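Local coordinates for putative acyl-[acyl-carrier-protein] desaturase DesA2 (Mycobacterium tuberculosis, PDB 1ZA0) that may act as a homodimeric, di-iron fatty acid desaturase of the type 2 family, with a role in mycobacterial fatty acid biosynthesis, at residues L73-N78 and A227-Y232; A163-N168 and A242-K247. All coordinates share one frame; numbering follows the deposited sequence.

Contact 1: residues L73-N78 and A227-Y232; sequences LILKDN and ADIEAY
The Y232 ring meets I74 obliquely, at its hydroxyl end. CG1 of I74 lies 3.6 Å from Y232 OH, and the methyl CD1 of I74 is 4.0 Å from the same oxygen. The two side chains come from opposite directions. One face of the ring is covered from within its own loop. There the I229 methyl CG2 sits 3.4 Å above the plane, displaced toward the rim. The other branch of I229 reaches across to the helix. Its CG1 is anti to the carbonyl carbon (chi1 -53°), and its CD1 comes to 3.8 Å from I74 CG2. I74 thus divides its branches: CG1 serves the tyrosine and CG2 the isoleucine.

The setting is the helical desaturase fold of the ferritin clan. Residues 73-77 are the last turn of helix 63-77. Segment 227-232 is the loop between helices 208-221 and 233-241. I229 and Y232 are the first and last residues of a type II turn, and both side chains point toward the helix. Y232 holds the N-cap position of helix 233-241. It also touches E70 and I71, about one turn before I74 on helix 63-77.

At the other end of the patch, L75 CD2 lies 4.0 Å from D228 OD1, a loose approach without a hydrogen bond. On the helix side, N78 ND2 donates to I74 O at 3.0 Å, with an N-H...O angle of 159°.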
loop_
_atom_site.group_PDB
_atom_site.type_symbol
_atom_site.label_atom_id
_atom_site.label_comp_id
_atom_site.label_asym_id
_atom_site.label_seq_id
_atom_site.Cartn_x
_atom_site.Cartn_y
_atom_site.Cartn_z
ATOM N N LEU A 73 0.459 7.036 5.091
ATOM C CA LEU A 73 1.205 6.987 6.329
ATOM C C LEU A 73 0.405 6.303 7.422
ATOM O O LEU A 73 0.930 5.391 8.152
ATOM C CB LEU A 73 1.617 8.385 6.717
ATOM C CG LEU A 73 2.300 8.454 8.088
ATOM C CD1 LEU A 73 3.589 7.565 8.124
ATOM C CD2 LEU A 73 2.575 9.873 8.483
ATOM N N ILE A 74 -0.881 6.656 7.516
ATOM C CA ILE A 74 -1.745 6.064 8.540
ATOM C C ILE A 74 -1.851 4.555 8.315
ATOM O O ILE A 74 -1.767 3.757 9.245
ATOM C CB ILE A 74 -3.168 6.705 8.509
ATOM C CG1 ILE A 74 -3.154 8.172 8.942
ATOM C CG2 ILE A 74 -4.185 5.915 9.358
ATOM C CD1 ILE A 74 -2.975 8.360 10.388
ATOM N N LEU A 75 -2.059 4.163 7.072
ATOM C CA LEU A 75 -2.192 2.739 6.717
ATOM C C LEU A 75 -0.880 1.978 6.965
ATOM O O LEU A 75 -0.862 0.860 7.507
ATOM C CB LEU A 75 -2.607 2.605 5.264
ATOM C CG LEU A 75 -4.024 3.073 4.897
ATOM C CD1 LEU A 75 -4.306 2.847 3.438
ATOM C CD2 LEU A 75 -5.101 2.375 5.818
ATOM N N LYS A 76 0.230 2.596 6.583
ATOM C CA LYS A 76 1.524 1.933 6.722
ATOM C C LYS A 76 1.925 1.774 8.209
ATOM O O LYS A 76 2.559 0.801 8.555
ATOM C CB LYS A 76 2.635 2.665 5.966
ATOM C CG LYS A 76 2.467 2.681 4.425
ATOM C CD LYS A 76 2.987 1.529 3.749
ATOM C CE LYS A 76 2.745 1.665 2.209
ATOM N NZ LYS A 76 3.127 0.343 1.741
ATOM N N ASP A 77 1.607 2.762 9.036
ATOM C CA ASP A 77 1.862 2.675 10.492
ATOM C C ASP A 77 1.041 1.531 11.174
ATOM O O ASP A 77 1.471 0.992 12.167
ATOM C CB ASP A 77 1.504 3.976 11.159
ATOM C CG ASP A 77 2.639 4.988 11.123
ATOM O OD1 ASP A 77 3.798 4.583 10.873
ATOM O OD2 ASP A 77 2.452 6.204 11.400
ATOM N N ASN A 78 -0.117 1.175 10.617
ATOM C CA ASN A 78 -1.010 0.124 11.157
ATOM C C ASN A 78 -1.046 -1.191 10.360
ATOM O O ASN A 78 -0.106 -1.987 10.466
ATOM C CB ASN A 78 -2.420 0.706 11.317
ATOM C CG ASN A 78 -2.470 1.767 12.466
ATOM O OD1 ASN A 78 -2.451 1.383 13.666
ATOM N ND2 ASN A 78 -2.440 3.097 12.102
ATOM N N ALA A 227 -10.786 4.031 3.980
ATOM C CA ALA A 227 -12.219 3.980 4.331
ATOM C C ALA A 227 -12.522 3.777 5.843
ATOM O O ALA A 227 -13.551 4.181 6.318
ATOM C CB ALA A 227 -12.873 2.853 3.527
ATOM N N ASP A 228 -11.609 3.116 6.548
ATOM C CA ASP A 228 -11.680 2.861 7.993
ATOM C C ASP A 228 -11.070 4.001 8.856
ATOM O O ASP A 228 -11.125 3.929 10.095
ATOM C CB ASP A 228 -10.934 1.536 8.334
ATOM C CG ASP A 228 -9.391 1.571 7.942
ATOM O OD1 ASP A 228 -9.005 2.062 6.817
ATOM O OD2 ASP A 228 -8.489 1.134 8.708
ATOM N N ILE A 229 -10.519 5.047 8.232
ATOM C CA ILE A 229 -9.924 6.134 8.993
ATOM C C ILE A 229 -10.986 7.168 9.404
ATOM O O ILE A 229 -11.621 7.824 8.583
ATOM C CB ILE A 229 -8.737 6.834 8.264
ATOM C CG1 ILE A 229 -7.660 5.818 7.808
ATOM C CG2 ILE A 229 -8.097 7.899 9.193
ATOM C CD1 ILE A 229 -6.785 6.359 6.687
ATOM N N GLU A 230 -11.109 7.285 10.726
ATOM C CA GLU A 230 -11.930 8.261 11.435
ATOM C C GLU A 230 -11.646 9.661 10.910
ATOM O O GLU A 230 -10.507 10.110 11.001
ATOM C CB GLU A 230 -11.554 8.192 12.949
ATOM C CG GLU A 230 -12.434 9.016 13.880
ATOM C CD GLU A 230 -13.811 8.413 13.927
ATOM O OE1 GLU A 230 -14.716 8.912 13.205
ATOM O OE2 GLU A 230 -13.955 7.401 14.651
ATOM N N ALA A 231 -12.645 10.325 10.344
ATOM C CA ALA A 231 -12.531 11.756 10.070
ATOM C C ALA A 231 -11.651 12.077 8.856
ATOM O O ALA A 231 -11.087 13.162 8.769
ATOM C CB ALA A 231 -11.982 12.509 11.324
ATOM N N TYR A 232 -11.528 11.127 7.931
ATOM C CA TYR A 232 -10.723 11.336 6.727
ATOM C C TYR A 232 -11.614 11.419 5.482
ATOM O O TYR A 232 -11.140 11.424 4.364
ATOM C CB TYR A 232 -9.656 10.238 6.622
ATOM C CG TYR A 232 -8.273 10.628 7.126
ATOM C CD1 TYR A 232 -8.096 11.380 8.284
ATOM C CD2 TYR A 232 -7.135 10.212 6.442
ATOM C CE1 TYR A 232 -6.798 11.714 8.741
ATOM C CE2 TYR A 232 -5.851 10.526 6.885
ATOM C CZ TYR A 232 -5.677 11.282 8.018
ATOM O OH TYR A 232 -4.396 11.562 8.439
#

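Contact 2: residues A163-N168 and A242-K247; sequences AVFCRN and AGIFGK
The methyl CG2 of I244 stands over the centre of the F165 ring. It is 4.2 Å from the centroid, a CH-pi contact on one face. F245 meets the same ring differently. Its CB approaches F165 CD1 obliquely at 3.4 Å, a snug apolar contact. The two side chains cross at about a right angle, but their ring planes are inclined by 44°. With centroids 6.0 Å apart, the rings form neither a stack nor a T-shaped pair. F165 CG is anti to the backbone N (chi1 -171°), which carries the ring alongside the loop, where both neighbours can reach it. V164 adds a contact at the F245 edge: its CG1 lies near the ring plane, 4.1 Å from F245 CE1.

About one turn further along the helix, N168 supplies the polar link. Its ND2 donates to I244 O at 2.9 Å, with an N-H...O angle of 164°. The oxygen lies close to the plane of the asparagine amide, while the donor is tilted out of the carbonyl plane. This bond ties the loop backbone to helix 148-172. Outside the two segments, A242 O accepts a bond from Q172 on that helix, and L250 and L253 of helix 247-260 pack on F245.

The loop is a compact helix-to-helix connection. G243, with positive phi, ends helix 233-241 in a Schellman motif, and G246 is the N-cap residue of helix 247-260. The connection docks on helix 148-172, a helix of the desaturase four-helix bundle that carries E159, a manganese ligand.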
loop_
_atom_site.group_PDB
_atom_site.type_symbol
_atom_site.label_atom_id
_atom_site.label_comp_id
_atom_site.label_asym_id
_atom_site.label_seq_id
_atom_site.Cartn_x
_atom_site.Cartn_y
_atom_site.Cartn_z
ATOM N N ALA A 163 -0.452 -0.545 -4.913
ATOM C CA ALA A 163 0.349 -0.341 -6.106
ATOM C C ALA A 163 -0.299 0.685 -7.063
ATOM O O ALA A 163 0.419 1.564 -7.533
ATOM C CB ALA A 163 0.603 -1.647 -6.809
ATOM N N VAL A 164 -1.617 0.602 -7.258
ATOM C CA VAL A 164 -2.376 1.536 -8.078
ATOM C C VAL A 164 -2.401 2.972 -7.457
ATOM O O VAL A 164 -2.074 3.963 -8.111
ATOM C CB VAL A 164 -3.784 1.014 -8.285
ATOM C CG1 VAL A 164 -4.672 2.034 -8.971
ATOM C CG2 VAL A 164 -3.730 -0.324 -9.142
ATOM N N PHE A 165 -2.734 3.037 -6.174
ATOM C CA PHE A 165 -2.660 4.278 -5.400
ATOM C C PHE A 165 -1.327 4.979 -5.546
ATOM O O PHE A 165 -1.306 6.149 -5.916
ATOM C CB PHE A 165 -3.014 3.966 -3.929
ATOM C CG PHE A 165 -3.198 5.164 -3.034
ATOM C CD1 PHE A 165 -4.450 5.484 -2.529
ATOM C CD2 PHE A 165 -2.083 5.930 -2.624
ATOM C CE1 PHE A 165 -4.632 6.580 -1.640
ATOM C CE2 PHE A 165 -2.232 6.980 -1.728
ATOM C CZ PHE A 165 -3.543 7.328 -1.256
ATOM N N CYS A 166 -0.196 4.277 -5.307
ATOM C CA CYS A 166 1.081 4.921 -5.278
ATOM C C CYS A 166 1.595 5.245 -6.694
ATOM O O CYS A 166 2.289 6.262 -6.898
ATOM C CB CYS A 166 2.116 4.076 -4.530
ATOM S SG CYS A 166 1.770 3.936 -2.776
ATOM N N ARG A 167 1.283 4.372 -7.659
ATOM C CA ARG A 167 1.560 4.682 -9.042
ATOM C C ARG A 167 0.847 5.991 -9.501
ATOM O O ARG A 167 1.500 6.873 -10.119
ATOM C CB ARG A 167 1.197 3.506 -9.966
ATOM C CG ARG A 167 1.537 3.831 -11.428
ATOM N N ASN A 168 -0.451 6.107 -9.185
ATOM C CA ASN A 168 -1.258 7.200 -9.628
ATOM C C ASN A 168 -0.774 8.444 -8.915
ATOM O O ASN A 168 -0.768 9.549 -9.478
ATOM C CB ASN A 168 -2.770 6.979 -9.368
ATOM C CG ASN A 168 -3.370 5.847 -10.224
ATOM O OD1 ASN A 168 -2.711 5.350 -11.175
ATOM N ND2 ASN A 168 -4.628 5.481 -9.921
ATOM N N ALA A 242 -9.118 13.787 -7.621
ATOM C CA ALA A 242 -7.880 13.868 -8.398
ATOM C C ALA A 242 -7.615 12.640 -9.254
ATOM O O ALA A 242 -6.672 12.618 -10.008
ATOM C CB ALA A 242 -6.681 14.117 -7.451
ATOM N N GLY A 243 -8.402 11.583 -9.093
ATOM C CA GLY A 243 -8.177 10.362 -9.846
ATOM C C GLY A 243 -7.018 9.517 -9.271
ATOM O O GLY A 243 -6.550 8.601 -9.938
ATOM N N ILE A 244 -6.534 9.812 -8.065
ATOM C CA ILE A 244 -5.474 8.957 -7.494
ATOM C C ILE A 244 -6.091 7.620 -7.070
ATOM O O ILE A 244 -5.594 6.561 -7.422
ATOM C CB ILE A 244 -4.786 9.703 -6.326
ATOM C CG1 ILE A 244 -4.026 10.928 -6.901
ATOM C CG2 ILE A 244 -3.949 8.806 -5.432
ATOM C CD1 ILE A 244 -3.756 12.005 -5.838
ATOM N N PHE A 245 -7.109 7.665 -6.236
ATOM C CA PHE A 245 -7.757 6.429 -5.863
ATOM C C PHE A 245 -9.149 6.698 -5.416
ATOM O O PHE A 245 -9.421 7.607 -4.643
ATOM C CB PHE A 245 -6.986 5.687 -4.784
ATOM C CG PHE A 245 -7.283 4.220 -4.718
ATOM C CD1 PHE A 245 -6.590 3.308 -5.522
ATOM C CD2 PHE A 245 -8.285 3.739 -3.885
ATOM C CE1 PHE A 245 -6.855 1.950 -5.463
ATOM C CE2 PHE A 245 -8.535 2.330 -3.814
ATOM C CZ PHE A 245 -7.820 1.458 -4.605
ATOM N N GLY A 246 -10.052 5.859 -5.901
ATOM C CA GLY A 246 -11.467 5.924 -5.526
ATOM C C GLY A 246 -12.231 4.720 -6.027
ATOM O O GLY A 246 -11.623 3.736 -6.481
ATOM N N LYS A 247 -13.566 4.813 -5.990
ATOM C CA LYS A 247 -14.419 3.637 -6.241
ATOM C C LYS A 247 -14.199 3.142 -7.667
ATOM O O LYS A 247 -14.194 1.960 -7.868
ATOM C CB LYS A 247 -15.925 3.922 -5.939
ATOM C CG LYS A 247 -16.316 3.754 -4.454
#

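In the fold
Along the chain the segments alternate: 73-78, 163-168, 227-232, then 242-247. In each contact a helix comes first and a later loop packs on it. The loops of contacts 1 and 2 flank the two ends of helix 233-241. The loop before this short helix packs on helix 63-77, and the loop after it on helix 148-172. The contact centres are 16 Å apart; their nearest atoms are about 6 Å apart and do not touch. F165 of contact 2 also packs on helix 63-77. Both contacts put later loops against helices linked to the metal site: helix 148-172 carries the manganese ligand E159, and K76 of helix 63-77 bonds to E107, H110 and E189.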